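Local coordinates for alginate lyase (PDB 3NNB), which probably depolymerises the acidic polysaccharide alginate by beta-elimination, at residues A[133-138]-A[196-201]; A[219-224]-A[275-280]; A[350-355]-A[377-382]; A[367-370]-A[375-378]. One frame throughout, in Å; residues are numbered along the deposited sequence.

Contact 1: residues A[133-138]-A[196-201]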
loop_
_atom_site.group_PDB
_atom_site.type_symbol
_atom_site.label_atom_id
_atom_site.label_comp_id
_atom_site.label_asym_id
_atom_site.label_seq_id
_atom_site.Cartn_x
_atom_site.Cartn_y
_atom_site.Cartn_z
ATOM N N VAL A 133 9.275 -16.446 9.347
ATOM C CA VAL A 133 8.356 -16.502 10.484
ATOM C C VAL A 133 6.929 -16.193 10.018
ATOM O O VAL A 133 5.976 -16.876 10.390
ATOM C CB VAL A 133 8.793 -15.584 11.614
ATOM C CG1 VAL A 133 7.701 -15.517 12.697
ATOM C CG2 VAL A 133 10.143 -16.094 12.198
ATOM N N TRP A 134 6.780 -15.183 9.183
ATOM C CA TRP A 134 5.434 -14.756 8.779
ATOM C C TRP A 134 4.747 -15.659 7.763
ATOM O O TRP A 134 3.537 -15.893 7.862
ATOM C CB TRP A 134 5.434 -13.306 8.249
ATOM C CG TRP A 134 4.043 -12.782 8.077
ATOM C CD1 TRP A 134 3.239 -12.904 6.992
ATOM C CD2 TRP A 134 3.247 -12.174 9.102
ATOM N NE1 TRP A 134 1.991 -12.362 7.257
ATOM C CE2 TRP A 134 1.967 -11.943 8.555
ATOM C CE3 TRP A 134 3.500 -11.794 10.430
ATOM C CZ2 TRP A 134 0.937 -11.333 9.281
ATOM C CZ3 TRP A 134 2.493 -11.172 11.145
ATOM C CH2 TRP A 134 1.212 -10.981 10.584
ATOM N N PHE A 135 5.498 -16.114 6.766
ATOM C CA PHE A 135 4.988 -16.803 5.600
ATOM C C PHE A 135 5.292 -18.298 5.434
ATOM O O PHE A 135 4.514 -18.987 4.760
ATOM C CB PHE A 135 5.497 -16.138 4.322
ATOM C CG PHE A 135 4.984 -14.744 4.092
ATOM C CD1 PHE A 135 3.709 -14.515 3.550
ATOM C CD2 PHE A 135 5.777 -13.634 4.404
ATOM C CE1 PHE A 135 3.240 -13.244 3.340
ATOM C CE2 PHE A 135 5.278 -12.342 4.223
ATOM C CZ PHE A 135 4.019 -12.155 3.654
ATOM N N LEU A 136 6.460 -18.767 5.886
ATOM C CA LEU A 136 7.001 -20.073 5.451
ATOM C C LEU A 136 7.100 -21.119 6.542
ATOM O O LEU A 136 6.947 -22.315 6.237
ATOM C CB LEU A 136 8.366 -19.917 4.770
ATOM C CG LEU A 136 8.404 -18.860 3.648
ATOM C CD1 LEU A 136 9.852 -18.726 3.089
ATOM C CD2 LEU A 136 7.406 -19.212 2.542
ATOM N N ASP A 137 7.357 -20.711 7.781
ATOM C CA ASP A 137 7.583 -21.667 8.868
ATOM C C ASP A 137 6.228 -22.297 9.236
ATOM O O ASP A 137 5.237 -21.587 9.492
ATOM C CB ASP A 137 8.133 -20.968 10.110
ATOM C CG ASP A 137 9.589 -20.487 9.981
ATOM O OD1 ASP A 137 10.292 -20.918 9.046
ATOM O OD2 ASP A 137 9.988 -19.642 10.858
ATOM N N ALA A 138 6.187 -23.626 9.313
ATOM C CA ALA A 138 4.933 -24.328 9.605
ATOM C C ALA A 138 4.313 -23.906 10.915
ATOM O O ALA A 138 3.078 -23.843 11.015
ATOM C CB ALA A 138 5.163 -25.901 9.618
ATOM N N LYS A 196 6.930 -16.928 -3.773
ATOM C CA LYS A 196 6.128 -16.949 -5.006
ATOM C C LYS A 196 4.957 -17.934 -4.868
ATOM O O LYS A 196 3.861 -17.663 -5.359
ATOM C CB LYS A 196 6.989 -17.299 -6.207
ATOM C CG LYS A 196 7.938 -16.179 -6.562
ATOM C CD LYS A 196 8.918 -16.557 -7.684
ATOM C CE LYS A 196 8.274 -16.587 -9.065
ATOM N NZ LYS A 196 7.476 -17.826 -9.293
ATOM N N GLU A 197 5.176 -19.065 -4.198
ATOM C CA GLU A 197 4.103 -20.053 -3.976
ATOM C C GLU A 197 3.007 -19.483 -3.066
ATOM O O GLU A 197 1.832 -19.669 -3.323
ATOM C CB GLU A 197 4.652 -21.372 -3.419
ATOM C CG GLU A 197 5.351 -22.224 -4.501
ATOM C CD GLU A 197 5.931 -23.540 -3.997
ATOM O OE1 GLU A 197 5.874 -23.804 -2.788
ATOM O OE2 GLU A 197 6.442 -24.309 -4.834
ATOM N N TRP A 198 3.403 -18.757 -2.016
ATOM C CA TRP A 198 2.412 -18.096 -1.144
ATOM C C TRP A 198 1.561 -17.099 -1.933
ATOM O O TRP A 198 0.324 -17.140 -1.871
ATOM C CB TRP A 198 3.101 -17.407 0.035
ATOM C CG TRP A 198 2.154 -16.988 1.120
ATOM C CD1 TRP A 198 1.889 -17.686 2.273
ATOM C CD2 TRP A 198 1.406 -15.773 1.212
ATOM N NE1 TRP A 198 1.002 -17.013 3.035
ATOM C CE2 TRP A 198 0.688 -15.829 2.425
ATOM C CE3 TRP A 198 1.286 -14.645 0.411
ATOM C CZ2 TRP A 198 -0.150 -14.825 2.836
ATOM C CZ3 TRP A 198 0.451 -13.643 0.824
ATOM C CH2 TRP A 198 -0.256 -13.740 2.034
ATOM N N PHE A 199 2.209 -16.226 -2.718
ATOM C CA PHE A 199 1.484 -15.222 -3.483
ATOM C C PHE A 199 0.658 -15.898 -4.590
ATOM O O PHE A 199 -0.365 -15.385 -4.970
ATOM C CB PHE A 199 2.428 -14.140 -4.037
ATOM C CG PHE A 199 2.684 -13.038 -3.048
ATOM C CD1 PHE A 199 1.743 -12.013 -2.877
ATOM C CD2 PHE A 199 3.810 -13.072 -2.192
ATOM C CE1 PHE A 199 1.930 -11.038 -1.940
ATOM C CE2 PHE A 199 3.975 -12.085 -1.248
ATOM C CZ PHE A 199 3.031 -11.063 -1.121
ATOM N N THR A 200 1.104 -17.035 -5.119
ATOM C CA THR A 200 0.329 -17.758 -6.164
ATOM C C THR A 200 -0.987 -18.218 -5.546
ATOM O O THR A 200 -2.041 -18.056 -6.151
ATOM C CB THR A 200 1.108 -18.957 -6.718
ATOM O OG1 THR A 200 2.277 -18.508 -7.442
ATOM C CG2 THR A 200 0.231 -19.807 -7.602
ATOM N N GLN A 201 -0.916 -18.773 -4.327
ATOM C CA GLN A 201 -2.090 -19.195 -3.603
ATOM C C GLN A 201 -3.002 -18.053 -3.229
ATOM O O GLN A 201 -4.217 -18.132 -3.349
ATOM C CB GLN A 201 -1.726 -20.000 -2.393
ATOM C CG GLN A 201 -1.191 -21.360 -2.741
ATOM C CD GLN A 201 -0.833 -22.133 -1.472
ATOM O OE1 GLN A 201 0.225 -21.950 -0.917
ATOM N NE2 GLN A 201 -1.732 -22.966 -1.016
#

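Contact 2: residues A[219-224]-A[275-280]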
loop_
_atom_site.group_PDB
_atom_site.type_symbol
_atom_site.label_atom_id
_atom_site.label_comp_id
_atom_site.label_asym_id
_atom_site.label_seq_id
_atom_site.Cartn_x
_atom_site.Cartn_y
_atom_site.Cartn_z
ATOM N N LYS A 219 -16.969 -0.063 -5.283
ATOM C CA LYS A 219 -17.065 1.077 -6.159
ATOM C C LYS A 219 -16.101 2.219 -5.850
ATOM O O LYS A 219 -15.995 3.174 -6.625
ATOM C CB LYS A 219 -18.491 1.619 -6.100
ATOM C CG LYS A 219 -19.520 0.601 -6.581
ATOM C CD LYS A 219 -20.891 1.234 -6.756
ATOM C CE LYS A 219 -21.922 0.175 -7.155
ATOM N NZ LYS A 219 -21.485 -0.568 -8.378
ATOM N N ASN A 220 -15.421 2.132 -4.717
ATOM C CA ASN A 220 -14.552 3.214 -4.224
ATOM C C ASN A 220 -13.094 2.769 -4.198
ATOM O O ASN A 220 -12.685 1.856 -4.901
ATOM C CB ASN A 220 -15.038 3.727 -2.851
ATOM C CG ASN A 220 -14.793 2.748 -1.739
ATOM O OD1 ASN A 220 -14.512 1.558 -1.999
ATOM N ND2 ASN A 220 -14.857 3.219 -0.486
ATOM N N ASN A 221 -12.301 3.423 -3.378
ATOM C CA ASN A 221 -10.878 3.113 -3.274
ATOM C C ASN A 221 -10.566 1.619 -3.073
ATOM O O ASN A 221 -9.503 1.150 -3.483
ATOM C CB ASN A 221 -10.203 3.989 -2.206
ATOM C CG ASN A 221 -10.566 3.593 -0.786
ATOM O OD1 ASN A 221 -10.062 2.576 -0.289
ATOM N ND2 ASN A 221 -11.425 4.388 -0.105
ATOM N N HIS A 222 -11.473 0.886 -2.428
ATOM C CA HIS A 222 -11.215 -0.526 -2.201
ATOM C C HIS A 222 -11.119 -1.281 -3.490
ATOM O O HIS A 222 -10.247 -2.119 -3.639
ATOM C CB HIS A 222 -12.284 -1.165 -1.314
ATOM C CG HIS A 222 -12.075 -0.952 0.142
ATOM N ND1 HIS A 222 -11.246 -1.749 0.896
ATOM C CD2 HIS A 222 -12.598 -0.040 0.989
ATOM C CE1 HIS A 222 -11.298 -1.361 2.157
ATOM N NE2 HIS A 222 -12.079 -0.299 2.238
ATOM N N GLY A 223 -12.022 -1.019 -4.420
ATOM C CA GLY A 223 -12.021 -1.740 -5.659
ATOM C C GLY A 223 -10.854 -1.349 -6.564
ATOM O O GLY A 223 -10.272 -2.199 -7.245
ATOM N N LEU A 224 -10.491 -0.068 -6.577
ATOM C CA LEU A 224 -9.323 0.380 -7.324
ATOM C C LEU A 224 -8.044 -0.273 -6.795
ATOM O O LEU A 224 -7.218 -0.811 -7.562
ATOM C CB LEU A 224 -9.273 1.910 -7.300
ATOM C CG LEU A 224 -8.257 2.602 -8.223
ATOM C CD1 LEU A 224 -8.751 3.987 -8.652
ATOM C CD2 LEU A 224 -6.878 2.706 -7.559
ATOM N N LEU A 275 -9.946 14.595 2.326
ATOM C CA LEU A 275 -8.666 14.912 1.704
ATOM C C LEU A 275 -7.779 13.654 1.749
ATOM O O LEU A 275 -7.115 13.301 0.765
ATOM C CB LEU A 275 -7.995 16.065 2.405
ATOM C CG LEU A 275 -6.648 16.504 1.857
ATOM C CD1 LEU A 275 -6.778 16.968 0.414
ATOM C CD2 LEU A 275 -5.981 17.641 2.743
ATOM N N GLY A 276 -7.777 12.976 2.882
ATOM C CA GLY A 276 -7.003 11.745 3.021
ATOM C C GLY A 276 -7.358 10.657 2.022
ATOM O O GLY A 276 -6.471 10.079 1.413
ATOM N N TYR A 277 -8.638 10.407 1.824
ATOM C CA TYR A 277 -9.058 9.384 0.884
ATOM C C TYR A 277 -8.848 9.804 -0.592
ATOM O O TYR A 277 -8.581 8.944 -1.446
ATOM C CB TYR A 277 -10.506 8.949 1.155
ATOM C CG TYR A 277 -10.572 7.894 2.230
ATOM C CD1 TYR A 277 -10.062 6.639 2.006
ATOM C CD2 TYR A 277 -11.011 8.189 3.536
ATOM C CE1 TYR A 277 -10.075 5.656 3.001
ATOM C CE2 TYR A 277 -11.015 7.194 4.540
ATOM C CZ TYR A 277 -10.570 5.938 4.253
ATOM O OH TYR A 277 -10.529 4.973 5.246
ATOM N N THR A 278 -9.030 11.089 -0.893
ATOM C CA THR A 278 -8.727 11.596 -2.243
ATOM C C THR A 278 -7.251 11.268 -2.552
ATOM O O THR A 278 -6.908 10.777 -3.636
ATOM C CB THR A 278 -8.951 13.101 -2.323
ATOM O OG1 THR A 278 -10.364 13.387 -2.284
ATOM C CG2 THR A 278 -8.345 13.707 -3.613
ATOM N N ILE A 279 -6.384 11.538 -1.600
ATOM C CA ILE A 279 -4.940 11.271 -1.768
ATOM C C ILE A 279 -4.596 9.759 -1.789
ATOM O O ILE A 279 -3.791 9.324 -2.572
ATOM C CB ILE A 279 -4.130 12.020 -0.655
ATOM C CG1 ILE A 279 -4.235 13.526 -0.877
ATOM C CG2 ILE A 279 -2.664 11.528 -0.599
ATOM C CD1 ILE A 279 -3.702 14.368 0.293
ATOM N N PHE A 280 -5.221 9.001 -0.902
ATOM C CA PHE A 280 -5.076 7.534 -0.834
ATOM C C PHE A 280 -5.367 6.932 -2.199
ATOM O O PHE A 280 -4.556 6.152 -2.737
ATOM C CB PHE A 280 -6.085 7.040 0.195
ATOM C CG PHE A 280 -5.947 5.580 0.645
ATOM C CD1 PHE A 280 -4.843 5.135 1.344
ATOM C CD2 PHE A 280 -7.003 4.694 0.448
ATOM C CE1 PHE A 280 -4.789 3.822 1.835
ATOM C CE2 PHE A 280 -6.951 3.401 0.916
ATOM C CZ PHE A 280 -5.856 2.964 1.611
#

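Contact 3: residues A[350-355]-A[377-382]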
loop_
_atom_site.group_PDB
_atom_site.type_symbol
_atom_site.label_atom_id
_atom_site.label_comp_id
_atom_site.label_asym_id
_atom_site.label_seq_id
_atom_site.Cartn_x
_atom_site.Cartn_y
_atom_site.Cartn_z
ATOM N N ALA A 350 3.449 12.378 -9.770
ATOM C CA ALA A 350 2.751 12.702 -11.037
ATOM C C ALA A 350 3.700 13.328 -12.067
ATOM O O ALA A 350 3.552 13.115 -13.278
ATOM C CB ALA A 350 1.543 13.655 -10.760
ATOM N N SER A 351 4.658 14.104 -11.572
ATOM C CA SER A 351 5.624 14.794 -12.424
ATOM C C SER A 351 6.473 13.815 -13.222
ATOM O O SER A 351 7.020 14.180 -14.250
ATOM C CB SER A 351 6.495 15.743 -11.595
ATOM O OG SER A 351 7.588 15.068 -10.967
ATOM N N PHE A 352 6.588 12.563 -12.780
ATOM C CA PHE A 352 7.319 11.544 -13.532
ATOM C C PHE A 352 6.590 11.220 -14.844
ATOM O O PHE A 352 7.234 10.844 -15.826
ATOM C CB PHE A 352 7.470 10.231 -12.779
ATOM C CG PHE A 352 8.205 10.322 -11.469
ATOM C CD1 PHE A 352 8.855 11.468 -11.037
ATOM C CD2 PHE A 352 8.282 9.181 -10.674
ATOM C CE1 PHE A 352 9.545 11.473 -9.832
ATOM C CE2 PHE A 352 8.974 9.205 -9.442
ATOM C CZ PHE A 352 9.603 10.360 -9.044
ATOM N N PHE A 353 5.263 11.329 -14.831
ATOM C CA PHE A 353 4.421 10.964 -15.985
ATOM C C PHE A 353 4.086 12.171 -16.854
ATOM O O PHE A 353 3.822 11.994 -18.061
ATOM C CB PHE A 353 3.116 10.314 -15.497
ATOM C CG PHE A 353 3.334 9.024 -14.778
ATOM C CD1 PHE A 353 3.522 7.840 -15.470
ATOM C CD2 PHE A 353 3.456 8.995 -13.381
ATOM C CE1 PHE A 353 3.803 6.649 -14.807
ATOM C CE2 PHE A 353 3.772 7.799 -12.712
ATOM C CZ PHE A 353 3.906 6.621 -13.426
ATOM N N ASP A 354 4.059 13.358 -16.266
ATOM C CA ASP A 354 3.714 14.580 -17.011
ATOM C C ASP A 354 4.660 15.696 -16.578
ATOM O O ASP A 354 4.266 16.603 -15.881
ATOM C CB ASP A 354 2.248 14.957 -16.783
ATOM C CG ASP A 354 1.746 16.050 -17.724
ATOM O OD1 ASP A 354 2.512 16.540 -18.577
ATOM O OD2 ASP A 354 0.560 16.428 -17.581
ATOM N N PRO A 355 5.935 15.601 -16.959
ATOM C CA PRO A 355 6.897 16.611 -16.511
ATOM C C PRO A 355 6.589 18.039 -16.961
ATOM O O PRO A 355 6.892 18.977 -16.254
ATOM C CB PRO A 355 8.235 16.122 -17.101
ATOM C CG PRO A 355 7.872 15.151 -18.144
ATOM C CD PRO A 355 6.546 14.578 -17.828
ATOM N N LEU A 377 14.515 9.245 -1.428
ATOM C CA LEU A 377 15.212 8.188 -2.105
ATOM C C LEU A 377 14.309 7.425 -3.104
ATOM O O LEU A 377 14.760 7.000 -4.158
ATOM C CB LEU A 377 15.737 7.173 -1.068
ATOM C CG LEU A 377 16.727 7.625 0.007
ATOM C CD1 LEU A 377 17.046 6.499 0.994
ATOM C CD2 LEU A 377 18.047 8.198 -0.629
ATOM N N ILE A 378 13.043 7.274 -2.739
ATOM C CA ILE A 378 12.111 6.405 -3.458
ATOM C C ILE A 378 11.458 7.136 -4.620
ATOM O O ILE A 378 11.207 6.537 -5.671
ATOM C CB ILE A 378 11.000 5.881 -2.505
ATOM C CG1 ILE A 378 11.620 5.072 -1.369
ATOM C CG2 ILE A 378 9.964 5.052 -3.284
ATOM C CD1 ILE A 378 12.564 3.993 -1.844
ATOM N N TYR A 379 11.166 8.414 -4.435
ATOM C CA TYR A 379 10.604 9.257 -5.493
ATOM C C TYR A 379 11.512 10.448 -5.793
ATOM O O TYR A 379 11.123 11.613 -5.644
ATOM C CB TYR A 379 9.207 9.723 -5.085
ATOM C CG TYR A 379 8.257 8.540 -4.896
ATOM C CD1 TYR A 379 7.987 7.669 -5.942
ATOM C CD2 TYR A 379 7.607 8.332 -3.689
ATOM C CE1 TYR A 379 7.121 6.592 -5.773
ATOM C CE2 TYR A 379 6.733 7.278 -3.527
ATOM C CZ TYR A 379 6.505 6.407 -4.551
ATOM O OH TYR A 379 5.628 5.334 -4.361
ATOM N N SER A 380 12.738 10.124 -6.235
ATOM C CA SER A 380 13.753 11.107 -6.530
ATOM C C SER A 380 13.484 11.738 -7.902
ATOM O O SER A 380 12.601 11.297 -8.673
ATOM C CB SER A 380 15.144 10.462 -6.542
ATOM O OG SER A 380 15.359 9.689 -7.731
ATOM N N LEU A 381 14.293 12.744 -8.176
ATOM C CA LEU A 381 14.332 13.439 -9.447
ATOM C C LEU A 381 15.418 12.925 -10.384
ATOM O O LEU A 381 15.762 13.583 -11.369
ATOM C CB LEU A 381 14.485 14.927 -9.166
ATOM C CG LEU A 381 13.273 15.617 -8.468
ATOM C CD1 LEU A 381 13.581 17.098 -8.217
ATOM C CD2 LEU A 381 11.956 15.517 -9.222
ATOM N N GLU A 382 15.967 11.750 -10.117
ATOM C CA GLU A 382 16.939 11.164 -11.067
ATOM C C GLU A 382 16.357 10.888 -12.467
ATOM O O GLU A 382 15.162 10.659 -12.669
ATOM C CB GLU A 382 17.520 9.862 -10.492
ATOM C CG GLU A 382 18.409 10.069 -9.258
ATOM C CD GLU A 382 19.617 10.957 -9.531
ATOM O OE1 GLU A 382 20.268 10.756 -10.571
ATOM O OE2 GLU A 382 19.922 11.798 -8.668
ATOM O OXT GLU A 382 17.113 10.812 -13.448
#

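Contact 4: residues A[367-370]-A[375-378]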
loop_
_atom_site.group_PDB
_atom_site.type_symbol
_atom_site.label_atom_id
_atom_site.label_comp_id
_atom_site.label_asym_id
_atom_site.label_seq_id
_atom_site.Cartn_x
_atom_site.Cartn_y
_atom_site.Cartn_z
ATOM N N ARG A 367 6.058 21.990 0.183
ATOM C CA ARG A 367 6.602 20.835 0.908
ATOM C C ARG A 367 7.643 21.288 1.952
ATOM O O ARG A 367 8.460 22.140 1.620
ATOM C CB ARG A 367 7.337 20.027 -0.163
ATOM C CG ARG A 367 7.856 18.708 0.211
ATOM C CD ARG A 367 8.648 18.131 -0.930
ATOM N NE ARG A 367 7.807 17.778 -2.068
ATOM C CZ ARG A 367 8.080 18.104 -3.344
ATOM N NH1 ARG A 367 9.194 18.803 -3.635
ATOM N NH2 ARG A 367 7.238 17.730 -4.339
ATOM N N GLU A 368 7.597 20.731 3.173
ATOM C CA GLU A 368 8.606 21.003 4.211
ATOM C C GLU A 368 9.336 19.725 4.650
ATOM O O GLU A 368 9.948 19.668 5.722
ATOM C CB GLU A 368 7.945 21.680 5.416
ATOM C CG GLU A 368 7.547 23.123 5.127
ATOM C CD GLU A 368 6.922 23.802 6.326
ATOM O OE1 GLU A 368 6.026 23.191 6.969
ATOM O OE2 GLU A 368 7.327 24.950 6.614
ATOM N N THR A 369 9.322 18.717 3.797
ATOM C CA THR A 369 9.888 17.404 4.100
ATOM C C THR A 369 11.393 17.461 4.392
ATOM O O THR A 369 12.167 17.784 3.521
ATOM C CB THR A 369 9.548 16.458 2.914
ATOM O OG1 THR A 369 8.136 16.527 2.673
ATOM C CG2 THR A 369 9.884 14.984 3.190
ATOM N N PRO A 370 11.810 17.087 5.623
ATOM C CA PRO A 370 13.269 17.080 5.912
ATOM C C PRO A 370 14.068 16.193 4.966
ATOM O O PRO A 370 13.557 15.162 4.469
ATOM C CB PRO A 370 13.334 16.532 7.339
ATOM C CG PRO A 370 12.034 16.923 7.934
ATOM C CD PRO A 370 11.025 16.756 6.827
ATOM N N ILE A 375 11.402 9.150 1.597
ATOM C CA ILE A 375 10.688 9.391 0.362
ATOM C C ILE A 375 11.588 10.101 -0.676
ATOM O O ILE A 375 11.419 9.916 -1.866
ATOM C CB ILE A 375 9.358 10.158 0.635
ATOM C CG1 ILE A 375 8.457 10.083 -0.569
ATOM C CG2 ILE A 375 9.659 11.588 1.103
ATOM C CD1 ILE A 375 6.983 10.314 -0.208
ATOM N N HIS A 376 12.605 10.828 -0.215
ATOM C CA HIS A 376 13.550 11.453 -1.136
ATOM C C HIS A 376 14.341 10.441 -1.972
ATOM O O HIS A 376 14.786 10.717 -3.102
ATOM C CB HIS A 376 14.527 12.358 -0.386
ATOM C CG HIS A 376 13.918 13.586 0.202
ATOM N ND1 HIS A 376 13.524 14.672 -0.567
ATOM C CD2 HIS A 376 13.671 13.919 1.488
ATOM C CE1 HIS A 376 13.089 15.628 0.238
ATOM N NE2 HIS A 376 13.150 15.189 1.486
ATOM N N LEU A 377 14.515 9.245 -1.428
ATOM C CA LEU A 377 15.212 8.188 -2.105
ATOM C C LEU A 377 14.309 7.425 -3.104
ATOM O O LEU A 377 14.760 7.000 -4.158
ATOM C CB LEU A 377 15.737 7.173 -1.068
ATOM C CG LEU A 377 16.727 7.625 0.007
ATOM C CD1 LEU A 377 17.046 6.499 0.994
ATOM C CD2 LEU A 377 18.047 8.198 -0.629
ATOM N N ILE A 378 13.043 7.274 -2.739
ATOM C CA ILE A 378 12.111 6.405 -3.458
ATOM C C ILE A 378 11.458 7.136 -4.620
ATOM O O ILE A 378 11.207 6.537 -5.671
ATOM C CB ILE A 378 11.000 5.881 -2.505
ATOM C CG1 ILE A 378 11.620 5.072 -1.369
ATOM C CG2 ILE A 378 9.964 5.052 -3.284
ATOM C CD1 ILE A 378 12.564 3.993 -1.844
#

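Contact 1: residues A[133-138]-A[196-201]
Phe135 and Trp198 form a T-shaped aromatic pair that joins the C-terminal part of helix 121-136 to the middle of helix 189-208, inside the largely helical body expected of an alginate lyase of the six-hairpin clan. The edge of the phenylalanine is directed at the face of the indole. Its CD1 lies over the middle of the bicyclic system, 3.5 Å from Trp198 CE2, while Phe135 CE1 reaches on over the six-membered ring to 3.8 Å from Trp198 CH2. The centroids of the Phe135 ring and the Trp198 six-membered ring are 4.7 Å apart and the planes stand at 82°, close to perpendicular.

The two first torsions set up this meeting differently. Phe135 holds CG beside its backbone N (chi1 -66°), whereas Trp198 swings CG anti to its own N (chi1 -167°), laying the broad face of the indole across the incoming edge. Behind the pair, Trp134 places CD1 over one face of the Phe135 ring, which would restrict rotation of that ring. Met104 of helix 98-118 and Met174 of helix 171-180 also touch Phe135, and Phe171 touches Trp198, making the pair part of a buried layer shared by several helices. The indole has a polar anchor as well: Trp198 NE1 is hydrogen-bonded to the carbonyl O of Met142, a loop residue whose backbone also bonds to Trp134. In the same helix as Trp198, Lys196 O is gripped from opposite faces of its carbonyl plane by Thr200 N and by Thr200 OG1, the latter at 2.7 Å.

Contact 2: residues A[219-224]-A[275-280]
Asn221 sends its amide between two aromatic residues of helix 274-293, and each branch meets a different ring. ND2 lies 3.4 Å from Tyr277 CD1 and nearly as close to CE1, with the amide turned almost parallel to the tyrosine ring, the planes 18° apart. Toward Phe280 the relation is the reverse: amide and ring stand at 82°, and OD1 comes in at the edge of the phenylalanine, 3.4 Å from CE2, where the slightly positive ring hydrogens would suit an oxygen.

This double fit follows from Asn221 placing CG between its backbone N and carbonyl carbon (chi1 73°), while Phe280 extends its ring with CG anti to N. The backbone beneath is tied down at the start of helix 221-236. Asn220 is its N-cap, with OD1 accepting from His222 N at 3.1 Å, and Asn221 N donates to Glu268.

Tyr277 OH is hydrogen-bonded to Tyr69 OH. A citrate, probably from the crystallisation liquor, is bound by Asn220 ND2 and His222 NE2 beside Tyr277, and a glycerol lies near Phe280. Polar side chains and aromatic rings gathered round a bound carboxylate are consistent with the substrate cleft of a helical alginate lyase.

Contact 3: residues A[350-355]-A[377-382]
Phe352 drives the far end of its ring against a main-chain carbonyl: CZ lies 3.2 Å from Ser380 O and CE1 is 3.3 Å from the same oxygen, a close approach of ring carbons to a backbone oxygen, met obliquely. The oxygen belongs to the ST turn that finishes the chain, and the contact sets the C-terminal tail against the last part of helix 336-351 and the residues after it.

Tyr379 meets the neighbouring part of the same ring end. Phe352 CE2 stands 3.9 Å from Tyr379 CD1, at the edge of the tyrosine ring, and the two side chains cross at about a right angle without stacking. Tyr379 C also sits at the edge of the phenylalanine, 3.8 Å from CZ, which thus faces the backbone of two successive residues. Phe352 reaches them through an uncommonly turned ring: CG lies beside the backbone N, and the ring plane is rotated nearly into line with the CA-CB bond (chi2 -8°).

Lys13 of helix 11-19 ties the arrangement together. It makes a cation-pi contact with Phe352 and hydrogen-bonds to Ser380 O, so the oxygen touched by the ring has a true donor too. On the helix side, Arg348 NH1 bonds to Tyr379 O, while Arg348 O accepts from the hydroxyl of Ser351. At the end of the turn, the Glu382 carboxylate forms a salt bridge with Lys20. Closing the ST turn, Glu382 N donates to Ser380 OG over 3.2 Å in a fairly straight bond, 164° at the hydrogen.

Contact 4: residues A[367-370]-A[375-378]
The loop that follows helix 359-366, extended apart from a kink at Glu368, runs past the short helix 375-378, bringing the CA atoms of Thr369 and His376 to 8.7 Å. The imidazole of His376 bridges this gap, and its NE2, acting as donor, is shared between two successive backbone carbonyls. Both oxygens lie near the ring plane at its edge, a position that lets one N-H face both, and both bonds are weak. The one to Thr369 O is the longer, 3.4 Å from His376 NE2, but the straighter at 154°. The one to Pro370 O is shorter, 3.0 Å from NE2, yet bent to 123°, and this oxygen drifts toward the neighbouring carbon, 3.2 Å from His376 CD2.

The Thr369 methyl packs beside the imidazole and against Ile375. This CG2, trans to the backbone N (OG1 at chi1 -52°), lies 3.7 Å from His376 NE2 and 4.0 Å from Ile375 CG2, meeting the isoleucine branch at about a right angle. The same rotation turns the Thr369 hydroxyl to helix 336-351, where OG1 is hydrogen-bonded to Glu341 OE2 and Trp345 NE1.

Trp345 is a common neighbour of Thr369, His376 and Arg367, since it also meets His376 edge-to-face and makes a cation-pi contact with Arg367. That arginine forms a salt bridge with Glu360, back in helix 359-366. At the surface, then, the loop is tied to helix 336-351 through Thr369, and to helix 375-378 by a weak three-centre (bifurcated) hydrogen bond: one imidazole N-H divided between adjacent carbonyls of a helix-connecting loop.

Overall arrangement
Contacts 1 and 2 come in series along the chain, ahead of contacts 3 and 4 near the C-terminus. The centres of contacts 1 and 2 are 29 Å apart on opposite sides of the chain's centre, so the buried aromatic pair is remote from the citrate-binding site of contact 2. Contacts 3 and 4 both use helix 375-378, sharing Leu377 and Ile378, with centres 12 Å apart. Each also rests on helix 336-351, directly in contact 3 and through Trp345 in contact 4. That helix touches contact 2 as well, through Leu275 and Ile279, although contact 2 lies about 10 Å from either at the nearest atoms. Helix 336-351 thus meets both the C-terminal tail and helix 274-293, whose Tyr277 lies beside the citrate.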